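Local coordinates for glycosyltransferase (duf1792) (Streptococcus sanguinis, PDB 5V4A), which probably transfers sugars from UDP-activated donors as the GT-D-type C-terminal glycosyltransferase domain of a longer protein, binding UDP in its pocket, at residues A[86-89]-A[90-94]. Residues are numbered along the deposited sequence; the frame is centred on the assembly and turned at random.
Sequences NFWS and LNHLP
Helix 82-103 carries an aromatic cluster of Phe-87, Trp-88 and His-92. The benzene edge of Trp-88 is directed at the face of the His-92 imidazole in an offset edge-to-face arrangement, planes 87° apart, with Trp-88 CZ3 3.3 Å from His-92 CD2. Phe-87 completes the group: its CD2 sits over the indole face, and its CE2 comes within 4.0 Å of His-92 CB. With CG anti to the backbone N (chi1 -167°), the His-92 imidazole lies alongside the indole. His-92 NE2 is hydrogen-bonded to the hydroxyl of Tyr-100 farther along the helix, which helps fix the ring's rotation.

This helix is the connection between strands 66-70 and 110-111 in a beta-alpha-beta unit of the GT-D fold, and the Trp-88 side chain lies about 9 Å from the bound UDP. Pro-71 and Val-73 touch the indole, while Asp-30 of helix 30-36 touches all three aromatic side chains.

In the backbone, Leu-90 N still bonds Asn-86 O at 3.1 Å. The turn then opens to pi-type: Phe-87 O receives His-92 N at 2.9 Å and, weakly, Asn-91 N; Leu-93 N reaches back five residues to Trp-88 O (2.9 Å). Pro-94 offers no N-H, and the helix kinks there, with Pro-94 CG 3.4 Å from Ser-89 O. Asn-91 ND2 approaches Phe-87 CD1 at 3.7 Å, the amide plane turned 83° from the ring.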
loop_
_atom_site.group_PDB
_atom_site.type_symbol
_atom_site.label_atom_id
_atom_site.label_comp_id
_atom_site.label_asym_id
_atom_site.label_seq_id
_atom_site.Cartn_x
_atom_site.Cartn_y
_atom_site.Cartn_z
ATOM N N ASN A 86 -8.589 -24.259 -13.898
ATOM C CA ASN A 86 -8.746 -25.144 -15.051
ATOM C C ASN A 86 -7.843 -24.724 -16.206
ATOM O O ASN A 86 -7.324 -25.579 -16.934
ATOM C CB ASN A 86 -10.210 -25.172 -15.487
ATOM C CG ASN A 86 -11.092 -25.948 -14.520
ATOM O OD1 ASN A 86 -10.665 -26.944 -13.936
ATOM N ND2 ASN A 86 -12.319 -25.480 -14.331
ATOM N N PHE A 87 -7.653 -23.417 -16.401
ATOM C CA PHE A 87 -6.822 -22.957 -17.509
ATOM C C PHE A 87 -5.360 -23.335 -17.311
ATOM O O PHE A 87 -4.730 -23.905 -18.208
ATOM C CB PHE A 87 -6.932 -21.445 -17.700
ATOM C CG PHE A 87 -5.870 -20.892 -18.615
ATOM C CD1 PHE A 87 -5.950 -21.080 -19.988
ATOM C CD2 PHE A 87 -4.769 -20.221 -18.096
ATOM C CE1 PHE A 87 -4.949 -20.588 -20.835
ATOM C CE2 PHE A 87 -3.777 -19.728 -18.934
ATOM C CZ PHE A 87 -3.868 -19.911 -20.299
ATOM N N TRP A 88 -4.788 -22.986 -16.158
ATOM C CA TRP A 88 -3.372 -23.262 -15.927
ATOM C C TRP A 88 -3.111 -24.756 -15.801
ATOM O O TRP A 88 -2.140 -25.270 -16.363
ATOM C CB TRP A 88 -2.888 -22.537 -14.667
ATOM C CG TRP A 88 -2.933 -21.048 -14.770
ATOM C CD1 TRP A 88 -3.784 -20.207 -14.115
ATOM C CD2 TRP A 88 -2.071 -20.215 -15.555
ATOM N NE1 TRP A 88 -3.517 -18.904 -14.458
ATOM C CE2 TRP A 88 -2.466 -18.882 -15.337
ATOM C CE3 TRP A 88 -1.010 -20.466 -16.425
ATOM C CZ2 TRP A 88 -1.838 -17.802 -15.961
ATOM C CZ3 TRP A 88 -0.382 -19.386 -17.033
ATOM C CH2 TRP A 88 -0.798 -18.081 -16.806
ATOM N N SER A 89 -3.971 -25.469 -15.069
ATOM C CA SER A 89 -3.674 -26.839 -14.670
ATOM C C SER A 89 -4.028 -27.867 -15.733
ATOM O O SER A 89 -3.457 -28.963 -15.728
ATOM C CB SER A 89 -4.407 -27.165 -13.366
ATOM O OG SER A 89 -4.738 -28.537 -13.287
ATOM N N LEU A 90 -4.949 -27.551 -16.638
ATOM C CA LEU A 90 -5.358 -28.485 -17.672
ATOM C C LEU A 90 -5.061 -27.996 -19.081
ATOM O O LEU A 90 -5.210 -28.775 -20.029
ATOM C CB LEU A 90 -6.857 -28.795 -17.543
ATOM C CG LEU A 90 -7.274 -29.363 -16.185
ATOM C CD1 LEU A 90 -8.758 -29.636 -16.150
ATOM C CD2 LEU A 90 -6.495 -30.635 -15.897
ATOM N N ASN A 91 -4.640 -26.745 -19.246
ATOM C CA ASN A 91 -4.370 -26.172 -20.561
ATOM C C ASN A 91 -2.943 -25.654 -20.684
ATOM O O ASN A 91 -2.196 -26.123 -21.551
ATOM C CB ASN A 91 -5.398 -25.071 -20.859
ATOM C CG ASN A 91 -5.416 -24.663 -22.315
ATOM O OD1 ASN A 91 -4.779 -25.296 -23.159
ATOM N ND2 ASN A 91 -6.186 -23.621 -22.626
ATOM N N HIS A 92 -2.533 -24.707 -19.846
ATOM C CA HIS A 92 -1.240 -24.066 -20.061
ATOM C C HIS A 92 -0.082 -24.962 -19.635
ATOM O O HIS A 92 0.804 -25.276 -20.437
ATOM C CB HIS A 92 -1.182 -22.738 -19.312
ATOM C CG HIS A 92 -0.030 -21.876 -19.720
ATOM N ND1 HIS A 92 0.035 -21.257 -20.949
ATOM C CD2 HIS A 92 1.106 -21.539 -19.068
ATOM C CE1 HIS A 92 1.158 -20.569 -21.033
ATOM N NE2 HIS A 92 1.826 -20.723 -19.904
ATOM N N LEU A 93 -0.071 -25.373 -18.375
ATOM C CA LEU A 93 1.043 -26.125 -17.808
ATOM C C LEU A 93 1.184 -27.510 -18.432
ATOM O O LEU A 93 2.314 -27.998 -18.564
ATOM C CB LEU A 93 0.902 -26.212 -16.287
ATOM C CG LEU A 93 1.136 -24.868 -15.586
ATOM C CD1 LEU A 93 0.810 -24.969 -14.112
ATOM C CD2 LEU A 93 2.576 -24.396 -15.778
ATOM N N PRO A 94 0.093 -28.210 -18.775
ATOM C CA PRO A 94 0.263 -29.420 -19.596
ATOM C C PRO A 94 1.103 -29.201 -20.851
ATOM O O PRO A 94 1.968 -30.029 -21.155
ATOM C CB PRO A 94 -1.181 -29.809 -19.923
ATOM C CG PRO A 94 -1.941 -29.374 -18.703
ATOM C CD PRO A 94 -1.275 -28.118 -18.224
#